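Local atomic coordinates of bradyzoite surface antigen BSR4 (Toxoplasma gondii, PDB entry 2JKS), a protein that binds zinc ions and, as a bradyzoite member of the SAG1-related surface antigen superfamily, probably takes part in contact with host cells. Residues 137-142 and 152-157; 176-181 and 273-278; 218-223 and 268-273. One frame throughout, in Å; residues are numbered along the deposited sequence.

Interaction 1: 137-142 and 152-157; sequences GCQATS and TAACKL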
loop_
_atom_site.group_PDB
_atom_site.type_symbol
_atom_site.label_atom_id
_atom_site.label_comp_id
_atom_site.label_asym_id
_atom_site.label_seq_id
_atom_site.Cartn_x
_atom_site.Cartn_y
_atom_site.Cartn_z
ATOM N N GLY A 137 7.206 -13.669 14.680
ATOM C CA GLY A 137 6.830 -14.595 15.727
ATOM C C GLY A 137 7.947 -14.732 16.736
ATOM O O GLY A 137 9.027 -14.184 16.541
ATOM N N CYS A 138 7.678 -15.447 17.824
ATOM C CA CYS A 138 8.733 -15.830 18.761
ATOM C C CYS A 138 8.615 -17.326 18.989
ATOM O O CYS A 138 7.533 -17.869 18.916
ATOM C CB CYS A 138 8.599 -15.061 20.087
ATOM S SG CYS A 138 9.028 -13.343 19.875
ATOM N N GLN A 139 9.741 -17.973 19.247
ATOM C CA GLN A 139 9.758 -19.409 19.596
ATOM C C GLN A 139 10.638 -19.562 20.829
ATOM O O GLN A 139 11.722 -18.948 20.918
ATOM C CB GLN A 139 10.305 -20.224 18.433
ATOM C CG GLN A 139 10.177 -21.737 18.615
ATOM C CD GLN A 139 10.181 -22.457 17.297
ATOM O OE1 GLN A 139 9.139 -22.880 16.790
ATOM N NE2 GLN A 139 11.360 -22.600 16.724
ATOM N N ALA A 140 10.154 -20.371 21.772
ATOM C CA ALA A 140 10.818 -20.581 23.030
ATOM C C ALA A 140 11.223 -22.040 22.993
ATOM O O ALA A 140 10.412 -22.894 22.615
ATOM C CB ALA A 140 9.888 -20.303 24.169
ATOM N N THR A 141 12.478 -22.315 23.340
ATOM C CA THR A 141 12.982 -23.677 23.330
ATOM C C THR A 141 13.377 -24.075 24.757
ATOM O O THR A 141 13.996 -23.285 25.474
ATOM C CB THR A 141 14.180 -23.871 22.352
ATOM O OG1 THR A 141 13.843 -23.365 21.046
ATOM C CG2 THR A 141 14.531 -25.381 22.229
ATOM N N SER A 142 12.955 -25.284 25.154
ATOM C CA SER A 142 13.288 -25.876 26.466
ATOM C C SER A 142 14.676 -26.481 26.425
ATOM O O SER A 142 15.117 -26.949 25.380
ATOM C CB SER A 142 12.299 -26.997 26.824
ATOM O OG SER A 142 12.198 -27.926 25.746
ATOM N N THR A 152 9.777 -27.062 21.669
ATOM C CA THR A 152 9.447 -25.669 21.390
ATOM C C THR A 152 7.947 -25.325 21.551
ATOM O O THR A 152 7.067 -26.196 21.495
ATOM C CB THR A 152 9.886 -25.273 19.963
ATOM O OG1 THR A 152 9.095 -25.994 19.014
ATOM C CG2 THR A 152 11.317 -25.601 19.741
ATOM N N ALA A 153 7.680 -24.040 21.784
ATOM C CA ALA A 153 6.373 -23.478 21.531
ATOM C C ALA A 153 6.652 -22.159 20.810
ATOM O O ALA A 153 7.775 -21.632 20.854
ATOM C CB ALA A 153 5.640 -23.245 22.811
ATOM N N ALA A 154 5.641 -21.644 20.124
ATOM C CA ALA A 154 5.803 -20.401 19.365
ATOM C C ALA A 154 4.515 -19.566 19.367
ATOM O O ALA A 154 3.440 -20.088 19.651
ATOM C CB ALA A 154 6.225 -20.742 17.941
ATOM N N CYS A 155 4.655 -18.266 19.094
ATOM C CA CYS A 155 3.522 -17.389 18.773
ATOM C C CYS A 155 3.730 -16.943 17.365
ATOM O O CYS A 155 4.858 -16.617 16.950
ATOM C CB CYS A 155 3.551 -16.114 19.606
ATOM S SG CYS A 155 3.042 -16.313 21.282
ATOM N N LYS A 156 2.643 -16.869 16.635
ATOM C CA LYS A 156 2.707 -16.273 15.322
ATOM C C LYS A 156 1.817 -14.996 15.180
ATOM O O LYS A 156 0.646 -15.009 15.508
ATOM C CB LYS A 156 2.350 -17.351 14.309
ATOM C CG LYS A 156 2.247 -16.881 12.929
ATOM C CD LYS A 156 1.233 -17.752 12.284
ATOM C CE LYS A 156 1.636 -18.043 10.869
ATOM N NZ LYS A 156 0.636 -18.963 10.330
ATOM N N LEU A 157 2.404 -13.896 14.695
ATOM C CA LEU A 157 1.661 -12.659 14.541
ATOM C C LEU A 157 1.566 -12.278 13.074
ATOM O O LEU A 157 2.576 -12.068 12.442
ATOM C CB LEU A 157 2.327 -11.501 15.332
ATOM C CG LEU A 157 1.609 -10.134 15.264
ATOM C CD1 LEU A 157 0.193 -10.193 15.839
ATOM C CD2 LEU A 157 2.422 -9.010 15.941
#
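The beta hairpin of strands 132-141 and 152-161 brings Gln-139 opposite Ala-154, a non-hydrogen-bonded pair whose CA atoms lie 4.1 Å apart. The short axes run at 166°, which makes the strands antiparallel. Cys-138/Cys-155 and Ala-140/Ala-153 are the hydrogen-bonded pairs. In the first, Cys-155 N reaches Cys-138 O at 2.9 Å, while Cys-138 N meets Cys-155 O at a longer 3.2 Å. The second pair is slightly shorter but just as uneven: Ala-140 N to Ala-153 O is 2.8 Å, and Ala-153 N to Ala-140 O is 3.1 Å. Beside this ladder, the CA-H groups of Gln-139, Thr-152 and Ala-154 also face carbonyl oxygens of the opposite strand.

Each SRS domain is a beta sandwich, and the two cysteines show how its layers are joined here. Side by side on the face that carries Ala-140 and Ala-153, they form separate disulfides, Cys-138 with Cys-46 and Cys-155 with Cys-16, both reaching strands of the other sheet. Phe-18 covers Cys-138 and Ala-140 on this face.

The opposite face holds Gln-139, Thr-141, Thr-152 and Ala-154. With chi1 of Gln-139 at -172°, its extended chain leaves beside the carbonyl carbon and slants across Thr-152, CG lying 3.8 Å from that residue's CB. The amide oxygen OE1 rests 3.8 Å from the Ala-154 methyl CB, yet its hydrogen bond comes from Gly-80 N, outside the hairpin. Thr-141 and Thr-152 stand alongside each other and point the same way, with Thr-141 OG1 3.6 Å from the Thr-152 methyl CG2. Strand 53-67 continues the sheet beyond 132-141, Gln-139 and Thr-141 bonding through their backbones to Ser-55 and Ser-53, and strand 29-35 lies beyond 152-161.

Interaction 2: 176-181 and 273-278; sequences CAYGKG and VGCVPK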
loop_
_atom_site.group_PDB
_atom_site.type_symbol
_atom_site.label_atom_id
_atom_site.label_comp_id
_atom_site.label_asym_id
_atom_site.label_seq_id
_atom_site.Cartn_x
_atom_site.Cartn_y
_atom_site.Cartn_z
ATOM N N CYS A 176 -2.500 7.382 -6.936
ATOM C CA CYS A 176 -3.509 6.319 -6.969
ATOM C C CYS A 176 -3.013 5.117 -6.159
ATOM O O CYS A 176 -1.833 4.786 -6.184
ATOM C CB CYS A 176 -3.816 5.862 -8.417
ATOM S SG CYS A 176 -4.939 6.963 -9.335
ATOM N N ALA A 177 -3.947 4.508 -5.445
ATOM C CA ALA A 177 -3.731 3.222 -4.773
ATOM C C ALA A 177 -4.948 2.318 -5.029
ATOM O O ALA A 177 -5.910 2.719 -5.693
ATOM C CB ALA A 177 -3.456 3.438 -3.281
ATOM N N TYR A 178 -4.898 1.078 -4.532
ATOM C CA TYR A 178 -5.694 -0.008 -5.092
ATOM C C TYR A 178 -6.123 -0.983 -3.981
ATOM O O TYR A 178 -6.710 -2.048 -4.270
ATOM C CB TYR A 178 -4.869 -0.791 -6.162
ATOM C CG TYR A 178 -4.179 0.121 -7.156
ATOM C CD1 TYR A 178 -4.918 0.743 -8.183
ATOM C CD2 TYR A 178 -2.818 0.425 -7.033
ATOM C CE1 TYR A 178 -4.333 1.654 -9.027
ATOM C CE2 TYR A 178 -2.224 1.297 -7.896
ATOM C CZ TYR A 178 -2.992 1.931 -8.865
ATOM O OH TYR A 178 -2.372 2.765 -9.715
ATOM N N GLY A 179 -5.876 -0.601 -2.727
ATOM C CA GLY A 179 -6.343 -1.387 -1.574
ATOM C C GLY A 179 -7.837 -1.465 -1.447
ATOM O O GLY A 179 -8.553 -0.632 -1.999
ATOM N N LYS A 180 -8.313 -2.474 -0.728
ATOM C CA LYS A 180 -9.725 -2.584 -0.357
ATOM C C LYS A 180 -10.393 -1.253 0.089
ATOM O O LYS A 180 -11.545 -0.963 -0.297
ATOM C CB LYS A 180 -9.915 -3.675 0.764
ATOM C CG LYS A 180 -11.371 -4.154 0.948
ATOM C CD LYS A 180 -11.544 -4.970 2.251
ATOM C CE LYS A 180 -13.013 -5.400 2.507
ATOM N NZ LYS A 180 -13.825 -4.340 3.195
ATOM N N GLY A 181 -9.689 -0.457 0.883
ATOM C CA GLY A 181 -10.197 0.811 1.364
ATOM C C GLY A 181 -9.676 2.068 0.664
ATOM O O GLY A 181 -9.968 3.160 1.102
ATOM N N VAL A 273 -10.278 9.973 -15.962
ATOM C CA VAL A 273 -9.214 9.033 -16.201
ATOM C C VAL A 273 -8.859 8.400 -14.840
ATOM O O VAL A 273 -9.515 8.650 -13.837
ATOM C CB VAL A 273 -7.948 9.729 -16.747
ATOM C CG1 VAL A 273 -8.179 10.283 -18.137
ATOM C CG2 VAL A 273 -7.539 10.876 -15.793
ATOM N N GLY A 274 -7.841 7.551 -14.836
ATOM C CA GLY A 274 -7.383 6.984 -13.589
ATOM C C GLY A 274 -6.399 5.863 -13.769
ATOM O O GLY A 274 -5.634 5.811 -14.768
ATOM N N CYS A 275 -6.397 4.984 -12.763
ATOM C CA CYS A 275 -5.452 3.876 -12.676
ATOM C C CYS A 275 -6.198 2.630 -12.284
ATOM O O CYS A 275 -6.993 2.621 -11.331
ATOM C CB CYS A 275 -4.340 4.185 -11.650
ATOM S SG CYS A 275 -3.360 5.664 -11.954
ATOM N N VAL A 276 -5.952 1.562 -13.046
ATOM C CA VAL A 276 -6.477 0.235 -12.700
ATOM C C VAL A 276 -5.332 -0.685 -12.285
ATOM O O VAL A 276 -4.182 -0.470 -12.715
ATOM C CB VAL A 276 -7.364 -0.359 -13.861
ATOM C CG1 VAL A 276 -8.521 0.600 -14.153
ATOM C CG2 VAL A 276 -6.535 -0.529 -15.109
ATOM N N PRO A 277 -5.611 -1.664 -11.383
ATOM C CA PRO A 277 -4.531 -2.590 -10.996
ATOM C C PRO A 277 -3.977 -3.284 -12.236
ATOM O O PRO A 277 -4.766 -3.678 -13.132
ATOM C CB PRO A 277 -5.235 -3.635 -10.084
ATOM C CG PRO A 277 -6.477 -3.010 -9.620
ATOM C CD PRO A 277 -6.872 -1.945 -10.669
ATOM N N LYS A 278 -2.655 -3.392 -12.324
ATOM C CA LYS A 278 -2.051 -3.773 -13.592
ATOM C C LYS A 278 -2.413 -5.183 -14.036
ATOM O O LYS A 278 -2.533 -6.089 -13.215
ATOM C CB LYS A 278 -0.551 -3.528 -13.617
ATOM C CG LYS A 278 0.320 -4.464 -12.839
ATOM C CD LYS A 278 1.795 -4.012 -13.020
ATOM C CE LYS A 278 2.048 -3.344 -14.410
ATOM N NZ LYS A 278 1.773 -1.839 -14.455
#
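Tyr-178 turns the edge of its ring to Cys-275, placing OH 3.1 Å from Cys-275 CB, a snug contact of oxygen on methylene. The same edge carries CE1, which lies 3.6 Å from Cys-275 CB. Cys-275 O also sits in the ring plane, 3.6 Å from Tyr-178 CE1, so the strand meets the edge of the ring with both a side-chain carbon and a carbonyl oxygen. With chi1 at -48°, CG of Tyr-178 stands beside the backbone N and the ring extends toward the strand. Further back, CD1 of Tyr-178 is 4.2 Å from Pro-277 CD, where the two rings meet at a slant. No hydrogen bond joins the two segments: the phenol OH is bonded to Cys-202 O, whose residue is the disulfide partner of Cys-275.

That disulfide lies against a second one. Cys-176 SG, bonded to Cys-301, approaches Cys-275 SG to 3.3 Å, close for sulfurs that are not bonded to each other, and Cys-176 CB is 3.7 Å from Cys-275 CB. Two cystines thus pack against one another in the core of this SRS domain, with the tyrosine as the neighbour of one of them. Asp-205, a zinc ligand together with Glu-96, lies about 4 Å from the Tyr-178 side chain, nearest atoms.

Around the contact, Cys-176 bonds through its backbone to Asn-201 at the end of strand 197-201, and Tyr-178 to Leu-129 and Thr-299. Strand 269-277 itself runs between strands 301-307 and 206-209, with Val-276 resting on Gln-209 of the latter.

Interaction 3: 218-223 and 268-273; sequences CVADSK and DQQFLV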
loop_
_atom_site.group_PDB
_atom_site.type_symbol
_atom_site.label_atom_id
_atom_site.label_comp_id
_atom_site.label_asym_id
_atom_site.label_seq_id
_atom_site.Cartn_x
_atom_site.Cartn_y
_atom_site.Cartn_z
ATOM N N CYS A 218 -12.416 8.652 -20.417
ATOM C CA CYS A 218 -13.647 7.915 -20.125
ATOM C C CYS A 218 -14.767 8.934 -19.930
ATOM O O CYS A 218 -14.610 9.926 -19.174
ATOM C CB CYS A 218 -13.522 7.054 -18.856
ATOM S SG CYS A 218 -12.040 6.020 -18.691
ATOM N N VAL A 219 -15.889 8.747 -20.618
ATOM C CA VAL A 219 -17.067 9.584 -20.297
ATOM C C VAL A 219 -17.317 9.657 -18.779
ATOM O O VAL A 219 -17.301 8.627 -18.075
ATOM C CB VAL A 219 -18.331 9.127 -21.059
ATOM C CG1 VAL A 219 -19.488 10.125 -20.806
ATOM C CG2 VAL A 219 -17.989 9.049 -22.524
ATOM N N ALA A 220 -17.533 10.875 -18.280
ATOM C CA ALA A 220 -17.520 11.092 -16.844
ATOM C C ALA A 220 -18.774 10.538 -16.154
ATOM O O ALA A 220 -18.712 10.290 -14.968
ATOM C CB ALA A 220 -17.284 12.572 -16.513
ATOM N N ASP A 221 -19.866 10.296 -16.911
ATOM C CA ASP A 221 -21.185 9.858 -16.318
ATOM C C ASP A 221 -21.087 8.599 -15.464
ATOM O O ASP A 221 -21.763 8.474 -14.456
ATOM C CB ASP A 221 -22.277 9.572 -17.380
ATOM C CG ASP A 221 -22.185 10.456 -18.613
ATOM O OD1 ASP A 221 -21.584 11.560 -18.549
ATOM O OD2 ASP A 221 -22.746 10.029 -19.677
ATOM N N SER A 222 -20.222 7.667 -15.851
ATOM C CA SER A 222 -20.067 6.425 -15.072
ATOM C C SER A 222 -19.502 6.646 -13.659
ATOM O O SER A 222 -19.713 5.832 -12.787
ATOM C CB SER A 222 -19.141 5.430 -15.814
ATOM O OG SER A 222 -17.769 5.801 -15.590
ATOM N N LYS A 223 -18.767 7.752 -13.455
ATOM C CA LYS A 223 -18.020 7.983 -12.184
ATOM C C LYS A 223 -17.154 6.790 -11.707
ATOM O O LYS A 223 -16.848 6.631 -10.528
ATOM C CB LYS A 223 -18.967 8.545 -11.069
ATOM C CG LYS A 223 -19.897 9.695 -11.498
ATOM C CD LYS A 223 -19.176 10.899 -12.063
ATOM C CE LYS A 223 -20.082 12.203 -12.155
ATOM N NZ LYS A 223 -19.745 13.013 -13.400
ATOM N N ASP A 268 -17.680 24.763 -19.059
ATOM C CA ASP A 268 -17.159 23.760 -18.090
ATOM C C ASP A 268 -17.304 22.399 -18.779
ATOM O O ASP A 268 -18.303 22.160 -19.475
ATOM C CB ASP A 268 -18.029 23.714 -16.847
ATOM C CG ASP A 268 -17.880 24.930 -15.957
ATOM O OD1 ASP A 268 -17.128 25.843 -16.318
ATOM O OD2 ASP A 268 -18.525 24.899 -14.907
ATOM N N GLN A 269 -16.298 21.545 -18.643
ATOM C CA GLN A 269 -16.354 20.180 -19.180
ATOM C C GLN A 269 -15.924 19.229 -18.043
ATOM O O GLN A 269 -15.329 19.640 -17.052
ATOM C CB GLN A 269 -15.388 20.040 -20.372
ATOM C CG GLN A 269 -15.551 21.086 -21.470
ATOM C CD GLN A 269 -16.846 20.904 -22.243
ATOM O OE1 GLN A 269 -17.417 19.803 -22.252
ATOM N NE2 GLN A 269 -17.319 21.987 -22.909
ATOM N N GLN A 270 -16.209 17.950 -18.182
ATOM C CA GLN A 270 -15.756 17.004 -17.138
ATOM C C GLN A 270 -15.271 15.820 -17.904
ATOM O O GLN A 270 -15.789 15.506 -18.994
ATOM C CB GLN A 270 -16.890 16.534 -16.250
ATOM C CG GLN A 270 -17.438 17.525 -15.228
ATOM C CD GLN A 270 -18.270 16.783 -14.178
ATOM O OE1 GLN A 270 -19.147 15.953 -14.536
ATOM N NE2 GLN A 270 -17.977 17.036 -12.871
ATOM N N PHE A 271 -14.208 15.211 -17.387
ATOM C CA PHE A 271 -13.684 13.992 -18.003
ATOM C C PHE A 271 -13.173 13.091 -16.881
ATOM O O PHE A 271 -12.954 13.555 -15.757
ATOM C CB PHE A 271 -12.634 14.267 -19.098
ATOM C CG PHE A 271 -11.321 14.830 -18.583
ATOM C CD1 PHE A 271 -10.263 13.966 -18.225
ATOM C CD2 PHE A 271 -11.142 16.215 -18.431
ATOM C CE1 PHE A 271 -9.059 14.472 -17.796
ATOM C CE2 PHE A 271 -9.896 16.723 -18.006
ATOM C CZ PHE A 271 -8.870 15.867 -17.688
ATOM N N LEU A 272 -13.012 11.802 -17.195
ATOM C CA LEU A 272 -12.534 10.854 -16.211
ATOM C C LEU A 272 -11.329 10.090 -16.769
ATOM O O LEU A 272 -11.345 9.641 -17.875
ATOM C CB LEU A 272 -13.688 9.925 -15.855
ATOM C CG LEU A 272 -13.701 8.863 -14.790
ATOM C CD1 LEU A 272 -15.159 8.625 -14.495
ATOM C CD2 LEU A 272 -13.027 7.561 -15.243
ATOM N N VAL A 273 -10.278 9.973 -15.962
ATOM C CA VAL A 273 -9.214 9.033 -16.201
ATOM C C VAL A 273 -8.859 8.400 -14.840
ATOM O O VAL A 273 -9.515 8.650 -13.837
ATOM C CB VAL A 273 -7.948 9.729 -16.747
ATOM C CG1 VAL A 273 -8.179 10.283 -18.137
ATOM C CG2 VAL A 273 -7.539 10.876 -15.793
HETATM O O HOH W 1 -17.593 13.263 -19.907
#
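Cys-218 and Leu-272 form a single antiparallel beta bridge between the end of strand 216-218 and strand 269-277 of the second SRS domain. Both backbone groups of each residue are used: Cys-218 N donates to Leu-272 O at 2.9 Å, and Leu-272 N returns a longer bond of 3.2 Å to Cys-218 O.

Past the bridge the backbones bond directly no further, and a water links them: it accepts from Ala-220 N at 2.9 Å and donates to Gln-270 O at 3.0 Å. A beta turn follows, closed by Lys-223 N on Ala-220 O. The same oxygen has a second, weak donor in Lys-223 NZ, whose chain, bent at chi2 (-57°), comes back over the turn. NZ also makes a weak bond of 3.2 Å to Gln-270 OE1, the two side chains crossing at about a right angle. The other end of that amide is held too, since Gln-270 NE2 bonds to Thr-306 OG1 on strand 301-307.

Leu-272 spreads its two methyls over the loop: CD2 touches Cys-218 CB, next to the Cys-218/Cys-228 disulfide, and CD1 lies 3.7 Å from Lys-223 CA.

Overall arrangement
From the N terminus, interaction 1 comes first: it closes the short hairpin loop between strands 132-141 and 152-161 in the first SRS domain, and it is complete before the others begin. Segment 176-181 then opens interaction 2, which closes only at 273-278, after 91 intervening residues. Interaction 3, between 218-223 and 268-273, lies within the loop that interaction 2 closes, and its last residue, Val-273, is the first of 273-278, so strand 269-277 serves both, with their centres about 17 Å apart. One end of the strand meets the loop after strand 173-175, the other the turn after strand 216-218. Centre to centre, interaction 1 lies about 54 Å from interaction 3, across the two-domain molecule.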